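Local coordinates for pilotin OutS (Dickeya dadantii, PDB 3UTK), which acts as the lipoprotein pilotin of the type II secretion system, interacting with the secretin OutD in the export of pectate lyases and cellulases across the outer membrane, at residues Pro124-Asp127 against Ala128-Thr131; Val77-Ala80 against Val81-Trp85; Leu100-Gly103 against Leu104-Asp107. One frame throughout, in Å; residues are numbered along the deposited sequence.

Contact 1 of 3, residues Pro124-Asp127 against Ala128-Thr131; sequences PFLD and AMRT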
loop_
_atom_site.group_PDB
_atom_site.type_symbol
_atom_site.label_atom_id
_atom_site.label_comp_id
_atom_site.label_asym_id
_atom_site.label_seq_id
_atom_site.Cartn_x
_atom_site.Cartn_y
_atom_site.Cartn_z
ATOM N N PRO A 124 0.740 4.593 -10.503
ATOM C CA PRO A 124 0.876 5.914 -9.872
ATOM C C PRO A 124 1.491 5.868 -8.466
ATOM O O PRO A 124 2.284 6.748 -8.106
ATOM C CB PRO A 124 -0.569 6.429 -9.822
ATOM C CG PRO A 124 -1.255 5.714 -10.949
ATOM C CD PRO A 124 -0.637 4.345 -10.970
ATOM N N PHE A 125 1.144 4.856 -7.679
ATOM C CA PHE A 125 1.699 4.761 -6.336
ATOM C C PHE A 125 3.161 4.312 -6.387
ATOM O O PHE A 125 3.994 4.825 -5.646
ATOM C CB PHE A 125 0.864 3.831 -5.456
ATOM C CG PHE A 125 1.214 3.900 -3.997
ATOM C CD1 PHE A 125 0.987 5.053 -3.269
ATOM C CD2 PHE A 125 1.778 2.809 -3.355
ATOM C CE1 PHE A 125 1.312 5.113 -1.919
ATOM C CE2 PHE A 125 2.105 2.861 -2.012
ATOM C CZ PHE A 125 1.873 4.012 -1.293
ATOM N N LEU A 126 3.477 3.362 -7.269
ATOM C CA LEU A 126 4.864 2.926 -7.405
ATOM C C LEU A 126 5.749 4.076 -7.910
ATOM O O LEU A 126 6.905 4.203 -7.508
ATOM C CB LEU A 126 4.988 1.700 -8.318
ATOM C CG LEU A 126 4.093 0.509 -7.959
ATOM C CD1 LEU A 126 4.380 -0.678 -8.866
ATOM C CD2 LEU A 126 4.220 0.110 -6.494
ATOM N N ASP A 127 5.201 4.913 -8.785
ATOM C CA ASP A 127 5.933 6.096 -9.255
ATOM C C ASP A 127 6.272 7.044 -8.098
ATOM O O ASP A 127 7.378 7.600 -8.026
ATOM C CB ASP A 127 5.122 6.850 -10.309
ATOM C CG ASP A 127 5.229 6.228 -11.692
ATOM O OD1 ASP A 127 5.972 5.238 -11.857
ATOM O OD2 ASP A 127 4.576 6.749 -12.622
ATOM N N ALA A 128 5.312 7.226 -7.199
ATOM C CA ALA A 128 5.490 8.085 -6.029
ATOM C C ALA A 128 6.599 7.554 -5.130
ATOM O O ALA A 128 7.300 8.310 -4.452
ATOM C CB ALA A 128 4.185 8.187 -5.254
ATOM N N MET A 129 6.754 6.241 -5.126
ATOM C CA MET A 129 7.750 5.591 -4.296
ATOM C C MET A 129 9.179 5.929 -4.691
ATOM O O MET A 129 10.075 5.910 -3.857
ATOM C CB MET A 129 7.557 4.087 -4.377
ATOM C CG MET A 129 7.348 3.427 -3.067
ATOM S SD MET A 129 6.880 1.733 -3.417
ATOM C CE MET A 129 5.113 1.792 -3.134
ATOM N N ARG A 130 9.400 6.208 -5.969
ATOM C CA ARG A 130 10.730 6.592 -6.426
ATOM C C ARG A 130 11.195 7.885 -5.778
ATOM O O ARG A 130 12.353 8.013 -5.387
ATOM C CB ARG A 130 10.745 6.750 -7.937
ATOM C CG ARG A 130 10.353 5.496 -8.648
ATOM C CD ARG A 130 11.245 5.270 -9.834
ATOM N NE ARG A 130 10.624 4.349 -10.763
ATOM C CZ ARG A 130 11.014 4.199 -12.020
ATOM N NH1 ARG A 130 12.031 4.912 -12.485
ATOM N NH2 ARG A 130 10.387 3.340 -12.807
ATOM N N THR A 131 10.285 8.846 -5.668
ATOM C CA THR A 131 10.624 10.148 -5.110
ATOM C C THR A 131 10.993 10.026 -3.634
ATOM O O THR A 131 11.598 10.929 -3.058
ATOM C CB THR A 131 9.461 11.143 -5.272
ATOM O OG1 THR A 131 8.418 10.819 -4.346
ATOM C CG2 THR A 131 8.911 11.086 -6.688
#
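Phe125 holds its ring with CG anti to the backbone N (chi1 -168°), on the flank where Met129, one helical turn later, arrives. Met129 leaves its backbone at an unusual chi1 of -123°, runs extended to the sulfur and then bends at chi3, which carries its methyl back toward the ring. Together these torsions bring ring and methyl into contact. The methyl comes in obliquely: Met129 CE lies 3.4 Å from Phe125 CE2, with CD2 of the same ring almost as near. The methionine also runs alongside Leu126, pointing the same way, and Met129 CE is 3.9 Å from Leu126 CD2, so a single methyl group touches both an aromatic and a branched aliphatic neighbour.

This is the i to i+4 and i to i+3 pairing of an amphipathic helix, here the C-terminal helix 123-131 in a protein of nested helical hairpins. Phe125 and Met129 both reach Ser54 of helix 40-60 and Thr75 of helix 69-82, while Leu126 extends to Leu57.

Along the backbone, Ala128 N bonds to Pro124 O at 3.2 Å, and Met129 N bonds to Phe125 O at 3.1 Å and weakly to Leu126 O. Further on, Arg130 N bonds to Asp127 O at 3.2 Å, the donor standing 64° out of the carbonyl plane, a tighter i to i+3 turn. Thr131 OG1 donates to Ala128 O at 2.7 Å, tilted slightly from the carbonyl plane. On this exposed flank Asp127 and Arg130 have opposite charges, yet Asp127 OD1 and Arg130 NE remain 4.9 Å apart.

Contact 2 of 3, residues Val77-Ala80 against Val81-Trp85; sequences VNVA and VQKGW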
loop_
_atom_site.group_PDB
_atom_site.type_symbol
_atom_site.label_atom_id
_atom_site.label_comp_id
_atom_site.label_asym_id
_atom_site.label_seq_id
_atom_site.Cartn_x
_atom_site.Cartn_y
_atom_site.Cartn_z
ATOM N N VAL A 77 2.262 8.054 3.505
ATOM C CA VAL A 77 2.144 9.266 4.304
ATOM C C VAL A 77 2.353 10.503 3.425
ATOM O O VAL A 77 1.607 11.473 3.536
ATOM C CB VAL A 77 3.095 9.259 5.518
ATOM C CG1 VAL A 77 3.100 10.607 6.203
ATOM C CG2 VAL A 77 2.689 8.156 6.501
ATOM N N ASN A 78 3.340 10.454 2.529
ATOM C CA ASN A 78 3.612 11.583 1.634
ATOM C C ASN A 78 2.449 11.890 0.702
ATOM O O ASN A 78 2.102 13.051 0.486
ATOM C CB ASN A 78 4.889 11.350 0.826
ATOM C CG ASN A 78 6.146 11.626 1.633
ATOM O OD1 ASN A 78 6.075 12.006 2.801
ATOM N ND2 ASN A 78 7.305 11.424 1.015
ATOM N N VAL A 79 1.859 10.847 0.131
ATOM C CA VAL A 79 0.656 11.016 -0.675
ATOM C C VAL A 79 -0.451 11.684 0.150
ATOM O O VAL A 79 -1.124 12.596 -0.328
ATOM C CB VAL A 79 0.173 9.668 -1.243
ATOM C CG1 VAL A 79 -1.234 9.799 -1.822
ATOM C CG2 VAL A 79 1.153 9.170 -2.295
ATOM N N ALA A 80 -0.623 11.242 1.394
ATOM C CA ALA A 80 -1.609 11.844 2.286
ATOM C C ALA A 80 -1.352 13.340 2.481
ATOM O O ALA A 80 -2.278 14.149 2.441
ATOM C CB ALA A 80 -1.628 11.118 3.637
ATOM N N VAL A 81 -0.091 13.708 2.686
ATOM C CA VAL A 81 0.265 15.112 2.852
ATOM C C VAL A 81 -0.060 15.907 1.590
ATOM O O VAL A 81 -0.587 17.021 1.663
ATOM C CB VAL A 81 1.743 15.282 3.244
ATOM C CG1 VAL A 81 2.149 16.757 3.202
ATOM C CG2 VAL A 81 1.979 14.718 4.645
ATOM N N GLN A 82 0.219 15.314 0.434
ATOM C CA GLN A 82 -0.038 15.977 -0.841
ATOM C C GLN A 82 -1.535 16.136 -1.110
ATOM O O GLN A 82 -1.943 17.008 -1.876
ATOM C CB GLN A 82 0.643 15.220 -1.984
ATOM C CG GLN A 82 2.161 15.233 -1.877
ATOM C CD GLN A 82 2.840 14.441 -2.966
ATOM O OE1 GLN A 82 2.196 13.695 -3.700
ATOM N NE2 GLN A 82 4.154 14.595 -3.077
ATOM N N LYS A 83 -2.349 15.298 -0.476
ATOM C CA LYS A 83 -3.801 15.418 -0.597
ATOM C C LYS A 83 -4.387 16.404 0.413
ATOM O O LYS A 83 -5.583 16.699 0.376
ATOM C CB LYS A 83 -4.479 14.055 -0.439
ATOM C CG LYS A 83 -4.061 13.035 -1.477
ATOM C CD LYS A 83 -4.872 11.764 -1.332
ATOM C CE LYS A 83 -6.266 11.932 -1.910
ATOM N NZ LYS A 83 -6.238 12.023 -3.395
ATOM N N GLY A 84 -3.544 16.909 1.310
ATOM C CA GLY A 84 -3.985 17.832 2.342
ATOM C C GLY A 84 -4.604 17.156 3.556
ATOM O O GLY A 84 -5.267 17.797 4.366
ATOM N N TRP A 85 -4.374 15.857 3.696
ATOM C CA TRP A 85 -4.964 15.106 4.798
ATOM C C TRP A 85 -4.194 15.289 6.103
ATOM O O TRP A 85 -3.004 15.608 6.095
ATOM C CB TRP A 85 -5.039 13.623 4.439
ATOM C CG TRP A 85 -6.028 13.314 3.350
ATOM C CD1 TRP A 85 -6.925 14.173 2.782
ATOM C CD2 TRP A 85 -6.220 12.050 2.703
ATOM N NE1 TRP A 85 -7.664 13.522 1.824
ATOM C CE2 TRP A 85 -7.250 12.216 1.754
ATOM C CE3 TRP A 85 -5.622 10.793 2.833
ATOM C CZ2 TRP A 85 -7.698 11.174 0.943
ATOM C CZ3 TRP A 85 -6.065 9.759 2.025
ATOM C CH2 TRP A 85 -7.092 9.956 1.092
#
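Val77 opens the contact through its backbone: Val81 N donates to Val77 O at 2.9 Å, lying in the carbonyl plane, and the CG2 branch of Val81 rests against the same oxygen. One residue on, Asn78 O accepts from Gln82 N, also at 2.9 Å. The Gln82 side chain starts out close to this carbonyl, its CG only 3.2 Å from Asn78 O, before running on extended.

Val79 has both a polar and an apolar role. Lys83 N donates to Val79 O at 3.0 Å, while the valine CG1 methyl, anti to the backbone N (chi1 168°), lies alongside the lysine chain and approaches Lys83 CD at 4.2 Å. That same CD sits over one face of the Trp85 indole, displaced toward the rim, so this one methylene touches the valine methyl and also lies over the indole.

Ala80 comes last, and its carbonyl is the point on which the chain turns. Trp85 N donates to Ala80 O at 3.0 Å with an N-H...O angle of 156°, and Lys83 N adds a weak bond to the same oxygen. The Ala80 methyl also meets the indole at Trp85 CE3, 4.1 Å away. Leu47 of helix 40-60 and Tyr90 extend this apolar patch, and Trp85 itself touches Gln43 and Gln46.

Between Lys83 and Trp85, Gly84 takes a positive phi of 82°, at which a CB would jam against the preceding carbonyl, and its N bonds back to Val81 O. Together with the wider-spanning i+5 to i bond from Trp85 N to Ala80 O, this forms the Schellman motif that terminates helix 69-82.

Contact 3 of 3, residues Leu100-Gly103 against Leu104-Asp107; sequences LYQG and LLKD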
loop_
_atom_site.group_PDB
_atom_site.type_symbol
_atom_site.label_atom_id
_atom_site.label_comp_id
_atom_site.label_asym_id
_atom_site.label_seq_id
_atom_site.Cartn_x
_atom_site.Cartn_y
_atom_site.Cartn_z
ATOM N N LEU A 100 -4.123 -6.162 6.412
ATOM C CA LEU A 100 -4.707 -6.221 5.074
ATOM C C LEU A 100 -3.858 -7.065 4.126
ATOM O O LEU A 100 -4.384 -7.752 3.261
ATOM C CB LEU A 100 -4.888 -4.810 4.496
ATOM C CG LEU A 100 -6.011 -3.928 5.051
ATOM C CD1 LEU A 100 -5.950 -2.557 4.404
ATOM C CD2 LEU A 100 -7.388 -4.565 4.837
ATOM N N TYR A 101 -2.540 -7.003 4.289
ATOM C CA TYR A 101 -1.644 -7.843 3.502
ATOM C C TYR A 101 -1.913 -9.310 3.823
ATOM O O TYR A 101 -2.052 -10.134 2.926
ATOM C CB TYR A 101 -0.173 -7.474 3.763
ATOM C CG TYR A 101 0.817 -8.492 3.238
ATOM C CD1 TYR A 101 1.069 -8.604 1.878
ATOM C CD2 TYR A 101 1.490 -9.347 4.102
ATOM C CE1 TYR A 101 1.965 -9.533 1.391
ATOM C CE2 TYR A 101 2.389 -10.280 3.623
ATOM C CZ TYR A 101 2.622 -10.371 2.266
ATOM O OH TYR A 101 3.512 -11.300 1.778
ATOM N N GLN A 102 -2.003 -9.636 5.105
ATOM C CA GLN A 102 -2.299 -11.011 5.489
ATOM C C GLN A 102 -3.656 -11.450 4.936
ATOM O O GLN A 102 -3.837 -12.612 4.561
ATOM C CB GLN A 102 -2.249 -11.172 7.011
ATOM C CG GLN A 102 -0.859 -10.990 7.608
ATOM C CD GLN A 102 0.142 -12.019 7.101
ATOM O OE1 GLN A 102 1.332 -11.732 6.959
ATOM N NE2 GLN A 102 -0.337 -13.221 6.830
ATOM N N GLY A 103 -4.601 -10.517 4.878
ATOM C CA GLY A 103 -5.919 -10.794 4.326
ATOM C C GLY A 103 -5.859 -11.140 2.844
ATOM O O GLY A 103 -6.543 -12.061 2.379
ATOM N N LEU A 104 -5.039 -10.396 2.101
ATOM C CA LEU A 104 -4.840 -10.656 0.672
ATOM C C LEU A 104 -4.362 -12.088 0.436
ATOM O O LEU A 104 -4.875 -12.791 -0.443
ATOM C CB LEU A 104 -3.824 -9.667 0.070
ATOM C CG LEU A 104 -4.244 -8.214 -0.211
ATOM C CD1 LEU A 104 -3.039 -7.332 -0.549
ATOM C CD2 LEU A 104 -5.263 -8.138 -1.329
ATOM N N LEU A 105 -3.372 -12.517 1.217
ATOM C CA LEU A 105 -2.812 -13.860 1.053
ATOM C C LEU A 105 -3.882 -14.943 1.148
ATOM O O LEU A 105 -3.785 -15.985 0.492
ATOM C CB LEU A 105 -1.714 -14.129 2.084
ATOM C CG LEU A 105 -0.554 -13.130 2.122
ATOM C CD1 LEU A 105 0.558 -13.637 3.026
ATOM C CD2 LEU A 105 -0.023 -12.848 0.722
ATOM N N LYS A 106 -4.902 -14.691 1.956
ATOM C CA LYS A 106 -5.909 -15.712 2.251
ATOM C C LYS A 106 -7.262 -15.512 1.562
ATOM O O LYS A 106 -8.189 -16.295 1.781
ATOM C CB LYS A 106 -6.102 -15.808 3.768
ATOM C CG LYS A 106 -4.873 -16.320 4.487
ATOM C CD LYS A 106 -5.115 -16.447 5.981
ATOM C CE LYS A 106 -3.977 -17.205 6.645
ATOM N NZ LYS A 106 -3.755 -18.531 5.992
ATOM N N ASP A 107 -7.377 -14.493 0.715
ATOM C CA ASP A 107 -8.693 -14.077 0.220
ATOM C C ASP A 107 -9.245 -14.902 -0.957
ATOM O O ASP A 107 -10.365 -14.679 -1.423
ATOM C CB ASP A 107 -8.755 -12.545 -0.027
ATOM C CG ASP A 107 -8.080 -12.097 -1.328
ATOM O OD1 ASP A 107 -7.876 -12.916 -2.243
ATOM O OD2 ASP A 107 -7.772 -10.881 -1.443
#
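Tyr101 and Leu105 make the close-packed part of this contact, a leucine laid over an aromatic ring one helical turn earlier. Leu105 CG stands 4.2 Å above one face of the phenol, offset toward the rim, and its methyls spread across the ring: CD1 is 3.9 Å from Tyr101 CE2, and CD2 lies equally near CE1. A chi1 of 167° sets the tyrosine ring anti to its own nitrogen, where the leucine can lie across it. The tyrosine is buried, whereas Leu105 is itself exposed. In the backbone, Leu105 N bonds to Tyr101 O at 3.2 Å and 161°, the straightest N-H...O across the contact.

Toward Lys106, also exposed, the turn slackens. Lys106 N is only weakly bonded to Gln102 O, at 3.5 Å, and bonds better to Gly103 O at 3.1 Å, from above the carbonyl plane. The Lys106 side chain leads outward, while the Asp107 carboxylate turns to the chain ahead, its OD1 hydrogen-bonded to Thr109 OG1.

Tyr101 packs on Val59 and Gln60 of helix 40-60, and Leu105 also reaches Gln60. Leu100 touches Ala48 of that helix, whereas Leu104 faces Gln114 and Phe118, placing helix 94-106 against both helix 40-60 and helix 111-121.

From the N terminus the chain lays down helix 40-60, which side chains of all three contacts touch. Contact 2 comes next, ending helix 69-82 and turning the chain into the loop before helix 94-106. Contact 3 lies at the end of that helix, ahead of the turn into helix 111-121, and contact 1 follows on helix 123-131. They do not nest or cross; each is local to one helix or its end, so none closes a long loop. In space, contacts 1 and 2 adjoin, Phe125 CE1 meeting Val79 CG2 at 4.1 Å, which ties the final helix to helix 69-82. Contact 3 lies across the chain's centre from both, its centre about 23 Å from that of contact 1.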